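Local coordinates for protein peptide methionine sulfoxide reductase msrA/msrB (Neisseria gonorrhoeae, PDB 2H30) that probably relays electrons from DsbD through a thioredoxin-like dithiol domain to the downstream methionine sulfoxide reductases of the same polypeptide, at residues A[39-53]-A[117-130]. The protein carries 2 engineered substitutions. Residues are numbered along the deposited sequence; the frame is centred on the assembly and turned at random.
Sequences KPTLIKFWASWCPLC and LNISVYPSWALIGK
Lys-44 and Trp-125 are paired on neighbouring antiparallel strands, and the lysine's aliphatic chain runs across the indole. The strand pairing itself puts Lys-44 CB over the face of the six-membered ring, a CH-pi contact 3.6 Å from the centroid. From there CG, anti to the backbone N (chi1 -176°), and the extended chain beyond it carry the lysine along CE2 and CZ2 of the indole and bring CE to CB of Pro-123. NZ travels on to a salt bridge with Glu-56, and a water accepts from Trp-125 NE1 at the indole edge. On the same side of the sheet, Leu-42 CG meets Trp-125 CE3 at 3.5 Å.

The other side belongs to Phe-45. Ile-119 CD1 sits over one face of its ring, 3.7 Å from the centroid; Ile-43 CG2 covers the opposite face, and Ala-126 CB lies at the edge. Between these two layers, six backbone hydrogen bonds join 41-45 to 124-128, the last, from Ser-124 N to Phe-45 O, longer at 3.3 Å.

Beyond the strands, Tyr-122 lays one ring face against the backbone of Trp-46 and Ala-47. Trp-49 CH2 approaches the tyrosine's edge, 3.6 Å from CD2, the two planes inclined at 47°.

Pro-123, preceded by a cis peptide bond, lies against Cys-53 of the CxxC pair, as the cis-proline of the thioredoxin fold does. Its N is 3.6 Å from Cys-53 SG, and Cys-50 SG, at the helix N-cap, accepts from Cys-53 N at 3.3 Å. Backbone hydrogen bonds thus fix the strand pair, apolar side chains pack both its faces, and the Tyr-122 and Pro-123 loop rests against Cys-53 SG with Cys-50 SG nearby, consistent with a dithiol site for thiol-disulfide exchange.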
loop_
_atom_site.group_PDB
_atom_site.type_symbol
_atom_site.label_atom_id
_atom_site.label_comp_id
_atom_site.label_asym_id
_atom_site.label_seq_id
_atom_site.Cartn_x
_atom_site.Cartn_y
_atom_site.Cartn_z
ATOM N N LYS A 39 8.538 -11.672 6.260
ATOM C CA LYS A 39 7.177 -11.199 6.489
ATOM C C LYS A 39 6.512 -11.011 5.126
ATOM O O LYS A 39 7.163 -10.546 4.214
ATOM C CB LYS A 39 7.180 -9.844 7.195
ATOM C CG LYS A 39 7.607 -9.875 8.648
ATOM C CD LYS A 39 7.416 -8.519 9.243
ATOM C CE LYS A 39 7.947 -8.498 10.640
ATOM N NZ LYS A 39 7.662 -7.228 11.353
ATOM N N PRO A 40 5.211 -11.302 5.042
ATOM C CA PRO A 40 4.488 -10.862 3.807
ATOM C C PRO A 40 4.328 -9.337 3.854
ATOM O O PRO A 40 4.487 -8.744 4.904
ATOM C CB PRO A 40 3.116 -11.524 3.945
ATOM C CG PRO A 40 2.911 -11.681 5.470
ATOM C CD PRO A 40 4.315 -11.933 6.035
ATOM N N THR A 41 3.956 -8.738 2.729
ATOM C CA THR A 41 3.758 -7.310 2.653
ATOM C C THR A 41 2.361 -7.054 2.142
ATOM O O THR A 41 1.930 -7.605 1.095
ATOM C CB THR A 41 4.795 -6.671 1.711
ATOM O OG1 THR A 41 6.105 -6.907 2.306
ATOM C CG2 THR A 41 4.625 -5.154 1.641
ATOM N N LEU A 42 1.646 -6.198 2.882
ATOM C CA LEU A 42 0.279 -5.808 2.484
ATOM C C LEU A 42 0.397 -4.388 1.991
ATOM O O LEU A 42 0.873 -3.507 2.734
ATOM C CB LEU A 42 -0.644 -5.899 3.711
ATOM C CG LEU A 42 -2.062 -5.478 3.370
ATOM C CD1 LEU A 42 -2.738 -6.396 2.320
ATOM C CD2 LEU A 42 -2.788 -5.493 4.769
ATOM N N ILE A 43 0.042 -4.172 0.723
ATOM C CA ILE A 43 0.266 -2.857 0.085
ATOM C C ILE A 43 -1.053 -2.212 -0.259
ATOM O O ILE A 43 -1.889 -2.844 -0.932
ATOM C CB ILE A 43 1.036 -2.995 -1.229
ATOM C CG1 ILE A 43 2.376 -3.710 -0.975
ATOM C CG2 ILE A 43 1.242 -1.605 -1.866
ATOM C CD1 ILE A 43 3.077 -4.034 -2.297
ATOM N N LYS A 44 -1.244 -0.992 0.167
ATOM C CA LYS A 44 -2.460 -0.214 -0.228
ATOM C C LYS A 44 -2.056 0.792 -1.317
ATOM O O LYS A 44 -1.166 1.633 -1.026
ATOM C CB LYS A 44 -2.974 0.585 0.966
ATOM C CG LYS A 44 -4.289 1.316 0.582
ATOM C CD LYS A 44 -4.803 2.127 1.729
ATOM C CE LYS A 44 -6.346 2.349 1.439
ATOM N NZ LYS A 44 -6.929 2.755 2.667
ATOM N N PHE A 45 -2.706 0.701 -2.486
ATOM C CA PHE A 45 -2.499 1.663 -3.587
ATOM C C PHE A 45 -3.578 2.715 -3.470
ATOM O O PHE A 45 -4.772 2.392 -3.315
ATOM C CB PHE A 45 -2.635 0.958 -4.946
ATOM C CG PHE A 45 -1.548 -0.049 -5.180
ATOM C CD1 PHE A 45 -1.644 -1.345 -4.677
ATOM C CD2 PHE A 45 -0.402 0.338 -5.845
ATOM C CE1 PHE A 45 -0.581 -2.254 -4.903
ATOM C CE2 PHE A 45 0.654 -0.573 -6.099
ATOM C CZ PHE A 45 0.582 -1.866 -5.627
ATOM N N TRP A 46 -3.166 3.967 -3.632
ATOM C CA TRP A 46 -4.093 5.085 -3.487
ATOM C C TRP A 46 -3.644 6.291 -4.299
ATOM O O TRP A 46 -2.548 6.285 -4.878
ATOM C CB TRP A 46 -4.246 5.450 -1.997
ATOM C CG TRP A 46 -3.001 5.966 -1.331
ATOM C CD1 TRP A 46 -1.955 5.205 -0.842
ATOM C CD2 TRP A 46 -2.717 7.317 -0.975
ATOM N NE1 TRP A 46 -1.000 6.048 -0.239
ATOM C CE2 TRP A 46 -1.445 7.342 -0.357
ATOM C CE3 TRP A 46 -3.383 8.524 -1.216
ATOM C CZ2 TRP A 46 -0.863 8.504 0.133
ATOM C CZ3 TRP A 46 -2.777 9.704 -0.751
ATOM C CH2 TRP A 46 -1.538 9.696 -0.100
ATOM N N ALA A 47 -4.514 7.319 -4.349
ATOM C CA ALA A 47 -4.220 8.580 -5.011
ATOM C C ALA A 47 -4.798 9.723 -4.230
ATOM O O ALA A 47 -5.841 9.572 -3.577
ATOM C CB ALA A 47 -4.772 8.604 -6.414
ATOM N N SER A 48 -4.151 10.867 -4.412
ATOM C CA SER A 48 -4.542 12.113 -3.688
ATOM C C SER A 48 -5.952 12.566 -4.086
ATOM O O SER A 48 -6.619 13.244 -3.293
ATOM C CB SER A 48 -3.548 13.229 -3.969
ATOM O OG SER A 48 -3.600 13.568 -5.347
ATOM N N TRP A 49 -6.401 12.199 -5.285
ATOM C CA TRP A 49 -7.685 12.687 -5.787
ATOM C C TRP A 49 -8.863 11.846 -5.366
ATOM O O TRP A 49 -10.007 12.137 -5.791
ATOM C CB TRP A 49 -7.660 12.847 -7.336
ATOM C CG TRP A 49 -7.035 11.727 -8.088
ATOM C CD1 TRP A 49 -5.828 11.757 -8.718
ATOM C CD2 TRP A 49 -7.600 10.426 -8.350
ATOM N NE1 TRP A 49 -5.590 10.538 -9.356
ATOM C CE2 TRP A 49 -6.668 9.721 -9.163
ATOM C CE3 TRP A 49 -8.809 9.794 -7.987
ATOM C CZ2 TRP A 49 -6.915 8.401 -9.590
ATOM C CZ3 TRP A 49 -9.058 8.499 -8.433
ATOM C CH2 TRP A 49 -8.106 7.831 -9.239
ATOM N N CYS A 50 -8.611 10.787 -4.576
ATOM C CA CYS A 50 -9.671 9.830 -4.217
ATOM C C CYS A 50 -10.052 10.133 -2.764
ATOM O O CYS A 50 -9.298 9.828 -1.832
ATOM C CB CYS A 50 -9.130 8.410 -4.279
ATOM S SG CYS A 50 -10.464 7.299 -3.723
ATOM N N PRO A 51 -11.217 10.758 -2.531
ATOM C CA PRO A 51 -11.508 11.096 -1.121
ATOM C C PRO A 51 -11.721 9.871 -0.231
ATOM O O PRO A 51 -11.479 9.957 0.988
ATOM C CB PRO A 51 -12.787 11.943 -1.219
ATOM C CG PRO A 51 -13.404 11.516 -2.517
ATOM C CD PRO A 51 -12.257 11.285 -3.444
ATOM N N LEU A 52 -12.135 8.729 -0.783
ATOM C CA LEU A 52 -12.238 7.555 0.052
ATOM C C LEU A 52 -10.847 7.150 0.519
ATOM O O LEU A 52 -10.629 6.839 1.688
ATOM C CB LEU A 52 -12.867 6.415 -0.770
ATOM C CG LEU A 52 -13.094 5.132 0.023
ATOM C CD1 LEU A 52 -14.022 5.340 1.251
ATOM C CD2 LEU A 52 -13.657 4.043 -0.969
ATOM N N CYS A 53 -9.908 7.123 -0.433
ATOM C CA CYS A 53 -8.541 6.840 -0.044
ATOM C C CYS A 53 -8.065 7.797 1.024
ATOM O O CYS A 53 -7.473 7.345 2.059
ATOM C CB CYS A 53 -7.597 7.074 -1.213
ATOM S SG CYS A 53 -7.675 5.745 -2.453
ATOM N N LEU A 117 0.882 -4.765 -11.802
ATOM C CA LEU A 117 -0.157 -5.509 -11.135
ATOM C C LEU A 117 -1.542 -5.300 -11.724
ATOM O O LEU A 117 -2.517 -5.874 -11.208
ATOM C CB LEU A 117 -0.133 -5.204 -9.615
ATOM C CG LEU A 117 1.167 -5.494 -8.892
ATOM C CD1 LEU A 117 0.974 -5.323 -7.349
ATOM C CD2 LEU A 117 1.700 -6.817 -9.164
ATOM N N ASN A 118 -1.651 -4.501 -12.798
ATOM C CA ASN A 118 -2.947 -4.190 -13.403
ATOM C C ASN A 118 -3.929 -3.548 -12.406
ATOM O O ASN A 118 -5.132 -3.873 -12.384
ATOM C CB ASN A 118 -3.552 -5.436 -14.107
ATOM C CG ASN A 118 -4.726 -5.114 -15.005
ATOM O OD1 ASN A 118 -4.827 -4.017 -15.570
ATOM N ND2 ASN A 118 -5.645 -6.065 -15.114
ATOM N N ILE A 119 -3.388 -2.604 -11.620
ATOM C CA ILE A 119 -4.236 -1.877 -10.678
ATOM C C ILE A 119 -4.717 -0.627 -11.415
ATOM O O ILE A 119 -3.898 0.145 -11.895
ATOM C CB ILE A 119 -3.540 -1.625 -9.348
ATOM C CG1 ILE A 119 -3.489 -3.022 -8.623
ATOM C CG2 ILE A 119 -4.319 -0.543 -8.564
ATOM C CD1 ILE A 119 -2.953 -3.013 -7.265
ATOM N N SER A 120 -6.036 -0.448 -11.458
ATOM C CA SER A 120 -6.617 0.675 -12.194
ATOM C C SER A 120 -7.625 1.470 -11.368
ATOM O O SER A 120 -8.119 2.553 -11.816
ATOM C CB SER A 120 -7.323 0.197 -13.513
ATOM O OG SER A 120 -8.232 -0.856 -13.188
ATOM N N VAL A 121 -7.964 0.915 -10.195
ATOM C CA VAL A 121 -8.958 1.535 -9.335
ATOM C C VAL A 121 -8.403 1.659 -7.939
ATOM O O VAL A 121 -7.603 0.856 -7.522
ATOM C CB VAL A 121 -10.312 0.837 -9.337
ATOM C CG1 VAL A 121 -10.886 0.694 -10.780
ATOM C CG2 VAL A 121 -10.297 -0.434 -8.630
ATOM N N TYR A 122 -8.812 2.718 -7.279
ATOM C CA TYR A 122 -8.334 2.975 -5.909
ATOM C C TYR A 122 -9.492 3.090 -4.956
ATOM O O TYR A 122 -10.620 3.567 -5.346
ATOM C CB TYR A 122 -7.568 4.281 -5.872
ATOM C CG TYR A 122 -6.299 4.327 -6.712
ATOM C CD1 TYR A 122 -5.364 3.277 -6.671
ATOM C CD2 TYR A 122 -6.012 5.426 -7.483
ATOM C CE1 TYR A 122 -4.141 3.373 -7.376
ATOM C CE2 TYR A 122 -4.807 5.494 -8.216
ATOM C CZ TYR A 122 -3.898 4.473 -8.124
ATOM O OH TYR A 122 -2.701 4.522 -8.765
ATOM N N PRO A 123 -9.250 2.712 -3.701
ATOM C CA PRO A 123 -8.038 1.991 -3.267
ATOM C C PRO A 123 -8.059 0.576 -3.827
ATOM O O PRO A 123 -9.110 0.073 -4.244
ATOM C CB PRO A 123 -8.208 1.910 -1.741
ATOM C CG PRO A 123 -9.669 2.177 -1.495
ATOM C CD PRO A 123 -10.267 2.866 -2.638
ATOM N N SER A 124 -6.885 -0.018 -3.873
ATOM C CA SER A 124 -6.777 -1.465 -4.067
ATOM C C SER A 124 -5.638 -1.940 -3.210
ATOM O O SER A 124 -4.801 -1.123 -2.761
ATOM C CB SER A 124 -6.420 -1.819 -5.526
ATOM O OG SER A 124 -7.574 -1.634 -6.364
ATOM N N TRP A 125 -5.619 -3.250 -2.965
ATOM C CA TRP A 125 -4.596 -3.829 -2.064
ATOM C C TRP A 125 -3.908 -4.977 -2.739
ATOM O O TRP A 125 -4.546 -5.681 -3.541
ATOM C CB TRP A 125 -5.299 -4.362 -0.821
ATOM C CG TRP A 125 -5.877 -3.227 0.048
ATOM C CD1 TRP A 125 -7.099 -2.557 -0.129
ATOM C CD2 TRP A 125 -5.306 -2.727 1.241
ATOM N NE1 TRP A 125 -7.247 -1.634 0.904
ATOM C CE2 TRP A 125 -6.165 -1.711 1.745
ATOM C CE3 TRP A 125 -4.104 -2.983 1.902
ATOM C CZ2 TRP A 125 -5.871 -1.003 2.940
ATOM C CZ3 TRP A 125 -3.800 -2.290 3.096
ATOM C CH2 TRP A 125 -4.690 -1.286 3.594
ATOM N N ALA A 126 -2.628 -5.151 -2.429
ATOM C CA ALA A 126 -1.955 -6.382 -2.878
ATOM C C ALA A 126 -1.263 -7.049 -1.713
ATOM O O ALA A 126 -0.751 -6.379 -0.832
ATOM C CB ALA A 126 -0.947 -6.066 -3.991
ATOM N N LEU A 127 -1.278 -8.395 -1.702
ATOM C CA LEU A 127 -0.557 -9.133 -0.703
ATOM C C LEU A 127 0.618 -9.816 -1.450
ATOM O O LEU A 127 0.362 -10.555 -2.396
ATOM C CB LEU A 127 -1.495 -10.156 -0.021
ATOM C CG LEU A 127 -0.741 -10.980 1.047
ATOM C CD1 LEU A 127 -0.594 -10.111 2.269
ATOM C CD2 LEU A 127 -1.568 -12.202 1.269
ATOM N N ILE A 128 1.804 -9.475 -0.979
ATOM C CA ILE A 128 3.098 -10.037 -1.490
ATOM C C ILE A 128 3.592 -11.033 -0.447
ATOM O O ILE A 128 3.728 -10.710 0.721
ATOM C CB ILE A 128 4.160 -8.959 -1.661
ATOM C CG1 ILE A 128 3.613 -7.729 -2.404
ATOM C CG2 ILE A 128 5.394 -9.524 -2.397
ATOM C CD1 ILE A 128 3.057 -8.064 -3.757
ATOM N N GLY A 129 3.904 -12.241 -0.900
ATOM C CA GLY A 129 4.415 -13.209 0.051
ATOM C C GLY A 129 5.830 -12.897 0.532
ATOM O O GLY A 129 6.541 -12.042 -0.040
ATOM N N LYS A 130 6.251 -13.584 1.610
ATOM C CA LYS A 130 7.585 -13.339 2.127
ATOM C C LYS A 130 8.692 -13.641 1.112
ATOM O O LYS A 130 9.752 -13.068 1.212
ATOM C CB LYS A 130 7.814 -14.102 3.445
ATOM C CG LYS A 130 7.753 -15.572 3.278
ATOM C CD LYS A 130 8.161 -16.296 4.579
ATOM C CE LYS A 130 9.621 -16.814 4.521
ATOM N NZ LYS A 130 9.784 -17.993 3.628
HETATM O O HOH W 1 7.342 -9.318 1.958
HETATM O O HOH W 2 -9.155 0.164 2.181
HETATM O O HOH W 3 -0.671 4.080 -6.624
#